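Side-chain contacts in probable chemoreceptor (Methyl-accepting chemotaxis) transmembrane protein (Rhizobium meliloti, PDB 6D8V), which probably acts as a transmembrane chemotaxis receptor whose sensory domain recognises quaternary ammonium compounds, here holding 1,1-dimethyl-prolinium: residues A[20-23]-A[24-28]; A[47-51]-A[52-56]; A[158-162]-A[163-167]; A[170-174]-A[175-179]; A[202-206]-A[207-211]. All coordinates share one frame; numbering follows the deposited sequence.

How the contacts relate
The five contacts are all local: one within a helix, one in a hairpin, two at helix starts and one in a loop. Contact 1 lies in the long helix 2-45, and contact 2 starts the next helix, its centre 30 Å away. Contacts 3 and 4 share strand 163-173: contact 3 is its hairpin end, contact 4 its exit into helix 174-183. Contact 4 holds Asp171, which touches the bound 1,1-dimethyl-prolinium, whereas the side chains of Val167 in contact 3 and Ile55 in contact 2 lie about 8 and 13 Å from it. Contact 4 also packs on contact 1, through Val26 CG2 and Ile172 CD1 (4.2 Å), and on contact 5, where Leu174 CG approaches Leu202 O at 3.5 Å.

Contact 1 (A[20-23]-A[24-28]); sequences SDIA and GSVGE
Both faces of the Asp21 carbonyl plane are used by Ser25: its OG comes from one side, 2.9 Å from Asp21 O, and its backbone N from the other, at 3.0 Å. The main-chain bond is nearly straight (172° at the hydrogen), while the hydroxyl stands 34° from the plane. With OG beside its own backbone N (chi1 -52°), Ser25 leans back over the preceding turn, so one acceptor takes both donors. The carboxylate of Asp21 stays farther off, OD1 lying 3.6 Å from Ser25 OG. Without the hydroxyl, as with an alanine here, Asp21 O would probably keep only the helical N-H of this position as donor. One position along the helix, Val26 N donates to Ile22 O (2.8 Å), and Val26 CG2 meets Ile22 CG2 at 4.2 Å, the two branched side chains slanting past each other. Gly27 N bonds Ala23 O in the same way, continuing the alpha-helical i to i+4 pattern. This piece of helix 2-45 is walled on several sides: Ser25 rests on Phe67, Ala23 on Pro255, and Asp21 on Val184 with a long, weak ion pair to Arg180 of helix 174-183, while Val26 packs on Ile172 of strand 163-173.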
# COMPACT_ATOMS: atom_id res chain seq x y z
N SER A 20 7.40 11.07 7.73
CA SER A 20 7.37 11.98 6.59
C SER A 20 7.96 11.33 5.34
O SER A 20 7.56 11.66 4.22
CB SER A 20 8.09 13.29 6.91
OG SER A 20 9.48 13.12 6.80
N ASP A 21 8.91 10.41 5.53
CA ASP A 21 9.43 9.67 4.39
C ASP A 21 8.40 8.70 3.83
O ASP A 21 8.16 8.69 2.62
CB ASP A 21 10.71 8.93 4.79
CG ASP A 21 11.44 8.37 3.60
OD1 ASP A 21 10.90 7.47 2.93
OD2 ASP A 21 12.56 8.85 3.31
N ILE A 22 7.76 7.90 4.69
CA ILE A 22 6.71 7.01 4.21
C ILE A 22 5.56 7.82 3.62
O ILE A 22 5.08 7.54 2.51
CB ILE A 22 6.23 6.08 5.34
CG1 ILE A 22 7.37 5.20 5.83
CG2 ILE A 22 5.10 5.18 4.84
CD1 ILE A 22 7.99 4.39 4.73
N ALA A 23 5.10 8.83 4.35
CA ALA A 23 3.97 9.63 3.86
C ALA A 23 4.29 10.31 2.53
O ALA A 23 3.44 10.40 1.65
CB ALA A 23 3.57 10.65 4.92
N GLY A 24 5.53 10.78 2.37
CA GLY A 24 5.92 11.36 1.10
C GLY A 24 5.90 10.35 -0.02
O GLY A 24 5.25 10.56 -1.05
N SER A 25 6.61 9.24 0.16
CA SER A 25 6.57 8.17 -0.83
C SER A 25 5.13 7.79 -1.18
O SER A 25 4.78 7.69 -2.37
CB SER A 25 7.35 6.96 -0.31
OG SER A 25 8.65 7.34 0.10
N VAL A 26 4.28 7.59 -0.17
CA VAL A 26 2.88 7.23 -0.42
C VAL A 26 2.18 8.31 -1.24
O VAL A 26 1.56 8.03 -2.27
CB VAL A 26 2.13 6.97 0.89
CG1 VAL A 26 0.63 6.92 0.61
CG2 VAL A 26 2.57 5.64 1.52
N GLY A 27 2.25 9.56 -0.75
CA GLY A 27 1.58 10.65 -1.45
C GLY A 27 2.01 10.78 -2.90
O GLY A 27 1.20 11.07 -3.78
N GLU A 28 3.30 10.54 -3.16
CA GLU A 28 3.82 10.65 -4.52
C GLU A 28 3.26 9.54 -5.41
O GLU A 28 2.92 9.78 -6.58
CB GLU A 28 5.35 10.62 -4.52
CG GLU A 28 5.97 11.92 -4.03
CD GLU A 28 7.49 11.91 -4.10
OE1 GLU A 28 8.14 11.87 -3.03
OE2 GLU A 28 8.02 11.95 -5.22

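Contact 2 (A[47-51]-A[52-56])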
# COMPACT_ATOMS: atom_id res chain seq x y z
N GLN A 47 -11.97 8.70 -26.98
CA GLN A 47 -11.43 7.62 -27.81
C GLN A 47 -10.03 7.98 -28.32
O GLN A 47 -9.71 7.87 -29.50
CB GLN A 47 -12.36 7.29 -28.98
CG GLN A 47 -12.92 5.85 -28.95
CD GLN A 47 -11.85 4.77 -28.82
OE1 GLN A 47 -11.36 4.49 -27.73
NE2 GLN A 47 -11.47 4.17 -29.95
N SER A 48 -9.20 8.43 -27.38
CA SER A 48 -7.79 8.70 -27.65
C SER A 48 -6.91 7.48 -27.45
O SER A 48 -5.78 7.45 -27.95
CB SER A 48 -7.28 9.83 -26.74
OG SER A 48 -8.13 10.97 -26.81
N THR A 49 -7.39 6.48 -26.73
CA THR A 49 -6.63 5.25 -26.51
C THR A 49 -7.56 4.06 -26.64
O THR A 49 -8.64 4.03 -26.03
CB THR A 49 -5.95 5.24 -25.13
OG1 THR A 49 -6.80 4.60 -24.17
CG2 THR A 49 -5.63 6.67 -24.68
N ASP A 50 -7.15 3.09 -27.44
CA ASP A 50 -7.88 1.83 -27.56
C ASP A 50 -7.61 0.99 -26.31
O ASP A 50 -7.03 1.45 -25.33
CB ASP A 50 -7.49 1.11 -28.85
CG ASP A 50 -5.99 0.96 -29.02
OD1 ASP A 50 -5.24 1.39 -28.13
OD2 ASP A 50 -5.56 0.42 -30.05
N ARG A 51 -8.06 -0.26 -26.33
CA ARG A 51 -7.75 -1.15 -25.22
C ARG A 51 -6.29 -1.59 -25.24
O ARG A 51 -5.69 -1.80 -24.18
CB ARG A 51 -8.66 -2.38 -25.25
CG ARG A 51 -8.38 -3.34 -26.39
CD ARG A 51 -8.49 -4.77 -25.89
NE ARG A 51 -9.76 -4.95 -25.19
CZ ARG A 51 -9.94 -5.83 -24.21
NH1 ARG A 51 -8.94 -6.61 -23.81
NH2 ARG A 51 -11.13 -5.93 -23.63
N ALA A 52 -5.71 -1.72 -26.43
CA ALA A 52 -4.30 -2.07 -26.54
C ALA A 52 -3.42 -1.00 -25.91
O ALA A 52 -2.55 -1.29 -25.08
CB ALA A 52 -3.92 -2.29 -28.01
N GLY A 53 -3.66 0.26 -26.27
CA GLY A 53 -2.85 1.36 -25.75
C GLY A 53 -3.01 1.58 -24.26
O GLY A 53 -2.05 1.98 -23.59
N ALA A 54 -4.20 1.34 -23.72
CA ALA A 54 -4.36 1.44 -22.27
C ALA A 54 -3.31 0.60 -21.56
O ALA A 54 -2.75 1.03 -20.55
CB ALA A 54 -5.77 1.03 -21.86
N ILE A 55 -3.02 -0.59 -22.08
CA ILE A 55 -1.96 -1.42 -21.51
C ILE A 55 -0.60 -0.74 -21.67
O ILE A 55 0.17 -0.65 -20.71
CB ILE A 55 -1.97 -2.83 -22.13
CG1 ILE A 55 -3.15 -3.65 -21.59
CG2 ILE A 55 -0.67 -3.56 -21.82
CD1 ILE A 55 -4.23 -3.93 -22.61
N ASN A 56 -0.29 -0.26 -22.88
CA ASN A 56 0.95 0.48 -23.09
C ASN A 56 1.12 1.57 -22.03
O ASN A 56 2.12 1.61 -21.31
CB ASN A 56 0.98 1.10 -24.49
CG ASN A 56 2.29 1.81 -24.80
OD1 ASN A 56 3.32 1.53 -24.19
ND2 ASN A 56 2.25 2.74 -25.75
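Asp50 caps the start of helix 51-58: its OD1 accepts from Gly53 N at 2.7 Å, the N-cap arrangement in which a side chain takes up an amide of the first turn that has no helical carbonyl before it. The donor stands 42° out of the carboxylate plane, and the other oxygen, OD2, sits beside the methyl of Ala52, 3.8 Å from its CB. The carboxylate swings back over its own backbone (chi1 51°), bringing OD1 to Gly53 N. The carbonyl of the same residue begins the regular helical bonding, Asp50 O receiving Ala54 N at 3.3 Å, and Thr49 OG1 adds a weak bond to that oxygen. A negative group at this end would probably be favoured by the helix dipole. Farther out, the chain enters from a Schellman motif that closes helix 2-45, with Gln47 at its positive-phi position and Ser48 N bonded to Gly43 O; Thr49 is tied to Gly43 through the backbone as well. On the buried side Arg51 reaches away from the cap, its side chain against Tyr80 and Phe99, and ends in a salt bridge from NE to OD2 of Asp81.

Contact 3 (A[158-162]-A[163-167]); sequences VMSNG and RMIGV
The hairpin that joins strands 149-160 and 163-173 sets Met159 opposite Met164 as an antiparallel non-hydrogen-bonded pair, their CA atoms 4.2 Å apart. Met159 SD lies against Met164 CB at 3.4 Å. Bends at chi2 (-70°) and chi3 (-58°) curl the Met159 chain back across the partner strand, which brings its CE to 3.6 Å from Met164 N. The neighbouring backbone bonds run from Ile165 N to Val158 O (3.0 Å), from Val158 N to Gly166 O (2.9 Å) and, next to the turn, from Ser160 N to Arg163 O (3.1 Å). Asn161 and Gly162, both with positive phi, form a two-residue reversal close to a type I' turn, the tight connection that suits an antiparallel hairpin of this twist. On the sheet face of Val158 and Ser160, Ile165 touches both residues: CG1 slants past Val158 CG1 at 4.0 Å, and CD1 reaches Ser160 CB at 3.7 Å. Helix 2-45 closes this side, Val158 resting on Ser37 and Ile165 on His44, whose ND1 is hydrogen-bonded to Ser160 OG. On the methionine side Met164 packs on Ala129 of helix 123-131.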
# COMPACT_ATOMS: atom_id res chain seq x y z
N VAL A 158 -11.59 5.42 -11.98
CA VAL A 158 -11.38 5.88 -13.35
C VAL A 158 -12.72 6.35 -13.89
O VAL A 158 -13.69 5.57 -13.92
CB VAL A 158 -10.77 4.77 -14.23
CG1 VAL A 158 -10.65 5.24 -15.66
CG2 VAL A 158 -9.42 4.36 -13.70
N MET A 159 -12.78 7.61 -14.33
CA MET A 159 -14.02 8.22 -14.78
C MET A 159 -13.97 8.51 -16.28
O MET A 159 -12.92 8.87 -16.82
CB MET A 159 -14.30 9.52 -14.02
CG MET A 159 -14.30 9.37 -12.51
SD MET A 159 -15.71 8.44 -11.88
CE MET A 159 -17.06 9.43 -12.51
N SER A 160 -15.12 8.37 -16.94
CA SER A 160 -15.22 8.62 -18.38
C SER A 160 -16.55 9.34 -18.62
O SER A 160 -17.60 8.70 -18.72
CB SER A 160 -15.10 7.34 -19.18
OG SER A 160 -15.06 7.62 -20.56
N ASN A 161 -16.49 10.67 -18.72
CA ASN A 161 -17.68 11.50 -18.93
C ASN A 161 -18.67 11.35 -17.78
O ASN A 161 -19.86 11.09 -17.98
CB ASN A 161 -18.35 11.19 -20.27
CG ASN A 161 -17.88 12.10 -21.39
OD1 ASN A 161 -17.38 11.63 -22.41
ND2 ASN A 161 -18.03 13.41 -21.20
N GLY A 162 -18.18 11.53 -16.55
CA GLY A 162 -19.03 11.57 -15.38
C GLY A 162 -19.59 10.24 -14.91
O GLY A 162 -20.34 10.22 -13.93
N ARG A 163 -19.27 9.13 -15.57
CA ARG A 163 -19.68 7.80 -15.13
C ARG A 163 -18.44 6.94 -14.99
O ARG A 163 -17.63 6.86 -15.92
CB ARG A 163 -20.68 7.17 -16.11
CG ARG A 163 -21.89 8.04 -16.42
CD ARG A 163 -22.97 7.92 -15.35
NE ARG A 163 -23.75 9.15 -15.21
CZ ARG A 163 -24.98 9.21 -14.70
NH1 ARG A 163 -25.58 8.10 -14.28
NH2 ARG A 163 -25.61 10.37 -14.61
N MET A 164 -18.28 6.31 -13.83
CA MET A 164 -17.06 5.54 -13.58
C MET A 164 -17.09 4.24 -14.37
O MET A 164 -18.14 3.60 -14.50
CB MET A 164 -16.87 5.27 -12.08
CG MET A 164 -17.40 3.93 -11.59
SD MET A 164 -16.75 3.44 -9.97
CE MET A 164 -15.00 3.28 -10.31
N ILE A 165 -15.94 3.87 -14.91
CA ILE A 165 -15.80 2.69 -15.77
C ILE A 165 -14.84 1.66 -15.20
O ILE A 165 -14.60 0.64 -15.85
CB ILE A 165 -15.38 3.08 -17.20
CG1 ILE A 165 -14.00 3.76 -17.17
CG2 ILE A 165 -16.43 3.97 -17.85
CD1 ILE A 165 -13.48 4.13 -18.55
N GLY A 166 -14.28 1.90 -14.02
CA GLY A 166 -13.38 0.94 -13.41
C GLY A 166 -12.48 1.61 -12.39
O GLY A 166 -12.67 2.78 -12.05
N VAL A 167 -11.50 0.84 -11.93
CA VAL A 167 -10.57 1.28 -10.89
C VAL A 167 -9.15 1.03 -11.37
O VAL A 167 -8.84 -0.06 -11.85
CB VAL A 167 -10.82 0.54 -9.57
CG1 VAL A 167 -9.76 0.92 -8.54
CG2 VAL A 167 -12.22 0.81 -9.04

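Contact 4 (A[170-174]-A[175-179])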
# COMPACT_ATOMS: atom_id res chain seq x y z
N VAL A 170 -2.00 1.40 -7.84
CA VAL A 170 -0.57 1.15 -7.77
C VAL A 170 -0.29 0.32 -6.52
O VAL A 170 -1.05 0.38 -5.54
CB VAL A 170 0.19 2.50 -7.75
CG1 VAL A 170 1.66 2.31 -7.41
CG2 VAL A 170 0.03 3.19 -9.08
N ASP A 171 0.80 -0.44 -6.52
CA ASP A 171 1.08 -1.36 -5.42
C ASP A 171 2.39 -1.03 -4.72
O ASP A 171 3.36 -0.61 -5.36
CB ASP A 171 1.13 -2.83 -5.87
CG ASP A 171 -0.15 -3.27 -6.53
OD1 ASP A 171 -1.22 -2.68 -6.23
OD2 ASP A 171 -0.09 -4.20 -7.35
N ILE A 172 2.40 -1.22 -3.41
CA ILE A 172 3.60 -1.13 -2.58
C ILE A 172 3.78 -2.48 -1.92
O ILE A 172 2.95 -2.90 -1.11
CB ILE A 172 3.50 -0.02 -1.53
CG1 ILE A 172 3.14 1.32 -2.17
CG2 ILE A 172 4.80 0.09 -0.76
CD1 ILE A 172 3.09 2.48 -1.19
N SER A 173 4.85 -3.18 -2.29
CA SER A 173 5.12 -4.47 -1.69
C SER A 173 5.51 -4.29 -0.23
O SER A 173 6.19 -3.32 0.14
CB SER A 173 6.23 -5.19 -2.44
OG SER A 173 7.51 -4.71 -2.08
N LEU A 174 5.07 -5.22 0.62
CA LEU A 174 5.44 -5.13 2.02
C LEU A 174 6.95 -5.21 2.21
O LEU A 174 7.46 -4.74 3.23
CB LEU A 174 4.73 -6.22 2.82
CG LEU A 174 3.44 -5.84 3.55
CD1 LEU A 174 2.61 -4.87 2.75
CD2 LEU A 174 2.63 -7.10 3.84
N ALA A 175 7.66 -5.78 1.23
CA ALA A 175 9.12 -5.80 1.26
C ALA A 175 9.71 -4.42 1.00
O ALA A 175 10.63 -3.99 1.70
CB ALA A 175 9.64 -6.80 0.24
N ALA A 176 9.19 -3.72 -0.02
CA ALA A 176 9.63 -2.36 -0.29
C ALA A 176 9.54 -1.48 0.96
O ALA A 176 10.45 -0.70 1.24
CB ALA A 176 8.81 -1.75 -1.43
N LEU A 177 8.43 -1.58 1.70
CA LEU A 177 8.32 -0.82 2.95
C LEU A 177 9.43 -1.20 3.92
O LEU A 177 10.14 -0.34 4.44
CB LEU A 177 6.95 -1.05 3.58
CG LEU A 177 5.71 -0.45 2.95
CD1 LEU A 177 4.51 -0.73 3.83
CD2 LEU A 177 5.88 1.05 2.75
N ALA A 178 9.58 -2.51 4.17
CA ALA A 178 10.66 -2.98 5.03
C ALA A 178 12.01 -2.42 4.60
O ALA A 178 12.84 -2.06 5.44
CB ALA A 178 10.69 -4.50 5.02
N ASP A 179 12.25 -2.34 3.28
CA ASP A 179 13.51 -1.81 2.78
C ASP A 179 13.69 -0.35 3.15
O ASP A 179 14.76 0.06 3.62
CB ASP A 179 13.59 -1.98 1.26
CG ASP A 179 14.00 -3.39 0.84
OD1 ASP A 179 14.40 -4.18 1.72
OD2 ASP A 179 13.94 -3.69 -0.37
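Ser173 OG accepts from Ala176 N at 2.8 Å, with 163° at the hydrogen, and so caps the first turn of helix 174-183. The hydroxyl is tucked in above its own peptide backbone (chi1 80°), which places it within bonding distance of Ala176 N; the methyl of Ala176 sits close by, its CB 3.3 Å from the same oxygen. The carbonyl of Ser173 serves the helix too, since Leu177 N points nearly straight at Ser173 O from 3.2 Å, and Ala178 N follows on to Leu174 O at the same length. Replacing the serine by an alanine would probably leave Ala176 N without this acceptor and the start of the helix less firmly fixed to the strand. Beside the cap the apolar side chains close the corner: Ile172 CG2 meets Leu177 CD2 at 3.8 Å, the two crossing at about a right angle, and more loosely approaches Ala176 CB. Phe67 packs on both Ile172 and Ala176, while Leu29 of helix 2-45 adds to the cover of Ile172. Upstream, Asp171 touches the bound 1,1-dimethyl-prolinium and its OD1 is hydrogen-bonded to Ser153 OG and Trp72 NE1. The arrangement is a strand-to-helix junction with a serine N-cap, where strand 163-173 of the PDC sensor fold, which carries the pocket residue Asp171, passes into helix 174-183.

Contact 5 (A[202-206]-A[207-211]); sequences LAAPI and PELLM
Leu209 N turns back to Ile206 O in a long, weak bond (3.4 Å), and Leu210 N donates to Pro207 O at 3.1 Å; residues 207-209 take helical backbone angles without the regular helical bonds. Across it, Ala204 faces the inner side of the turn, its CB 3.6 Å from Leu209 CB and 3.9 Å from Leu210 CD2. The Leu210 branch runs on over the backbone, CD2 reaching 3.4 Å from Leu202 O. Farther along, Leu209 CD1 meets the ring carbon Pro205 CD at 4.0 Å, and Leu209 CG faces Ile206 CG1 at 4.0 Å. With chi1 at 53°, CG1 of Ile206 stands between its own backbone N and carbonyl, the setting that lets this branch lie against the leucine. Glu208 doubles back at chi2, bringing OE2 to 3.6 Å from Ile206 CB, while its backbone O bonds Lys212 NZ. Trp201 packs on Leu209, and Tyr193 on Pro205. Leu202 lies on Leu174 and Ala203 on Leu181, both of helix 174-183. Leu202 and Ala203 together face Leu194 of strand 191-195 in a classic beta bulge; the turn follows directly after it, beside this outermost strand of the four-stranded antiparallel sheet.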
# COMPACT_ATOMS: atom_id res chain seq x y z
N LEU A 202 2.55 -4.24 8.83
CA LEU A 202 3.07 -3.90 7.51
C LEU A 202 4.56 -4.17 7.40
O LEU A 202 5.05 -4.57 6.33
CB LEU A 202 2.79 -2.43 7.21
CG LEU A 202 1.34 -2.08 6.91
CD1 LEU A 202 1.23 -0.62 6.55
CD2 LEU A 202 0.84 -2.95 5.79
N ALA A 203 5.28 -3.95 8.50
CA ALA A 203 6.70 -4.28 8.61
C ALA A 203 6.91 -4.76 10.03
O ALA A 203 6.66 -4.01 10.98
CB ALA A 203 7.59 -3.06 8.29
N ALA A 204 7.36 -6.01 10.17
CA ALA A 204 7.35 -6.75 11.42
C ALA A 204 8.72 -7.32 11.72
O ALA A 204 9.62 -7.28 10.88
CB ALA A 204 6.32 -7.89 11.36
N PRO A 205 8.91 -7.84 12.93
CA PRO A 205 10.18 -8.53 13.25
C PRO A 205 10.37 -9.82 12.47
O PRO A 205 11.40 -10.00 11.83
CB PRO A 205 10.07 -8.82 14.75
CG PRO A 205 9.04 -7.91 15.28
CD PRO A 205 8.12 -7.52 14.14
N ILE A 206 9.40 -10.73 12.54
CA ILE A 206 9.45 -11.93 11.71
C ILE A 206 8.42 -11.77 10.61
O ILE A 206 7.47 -10.98 10.76
CB ILE A 206 9.22 -13.21 12.54
CG1 ILE A 206 7.93 -13.11 13.36
CG2 ILE A 206 10.40 -13.48 13.44
CD1 ILE A 206 7.64 -14.34 14.17
N PRO A 207 8.57 -12.44 9.47
CA PRO A 207 7.60 -12.26 8.38
C PRO A 207 6.26 -12.93 8.65
O PRO A 207 5.26 -12.55 8.02
CB PRO A 207 8.31 -12.88 7.17
CG PRO A 207 9.32 -13.79 7.74
CD PRO A 207 9.69 -13.32 9.10
N GLU A 208 6.21 -13.89 9.58
CA GLU A 208 4.96 -14.54 9.92
C GLU A 208 3.93 -13.55 10.46
O GLU A 208 2.72 -13.77 10.30
CB GLU A 208 5.22 -15.67 10.92
CG GLU A 208 6.05 -16.83 10.34
CD GLU A 208 7.49 -16.89 10.87
OE1 GLU A 208 7.80 -17.78 11.71
OE2 GLU A 208 8.31 -16.05 10.44
N LEU A 209 4.37 -12.44 11.06
CA LEU A 209 3.47 -11.45 11.63
C LEU A 209 2.80 -10.54 10.60
O LEU A 209 1.84 -9.85 10.94
CB LEU A 209 4.21 -10.56 12.64
CG LEU A 209 4.50 -11.21 14.00
CD1 LEU A 209 5.36 -10.32 14.89
CD2 LEU A 209 3.19 -11.54 14.70
N LEU A 210 3.28 -10.51 9.36
CA LEU A 210 2.74 -9.55 8.41
C LEU A 210 1.27 -9.82 8.14
O LEU A 210 0.82 -10.97 8.08
CB LEU A 210 3.53 -9.59 7.11
CG LEU A 210 4.97 -9.12 7.30
CD1 LEU A 210 5.81 -9.36 6.06
CD2 LEU A 210 4.96 -7.66 7.66
N MET A 211 0.50 -8.73 7.99
CA MET A 211 -0.90 -8.81 7.60
C MET A 211 -1.78 -9.23 8.77
O MET A 211 -3.02 -9.17 8.68
CB MET A 211 -1.06 -9.79 6.44
CG MET A 211 -0.82 -9.19 5.07
SD MET A 211 -1.07 -10.40 3.75
CE MET A 211 -2.69 -11.03 4.18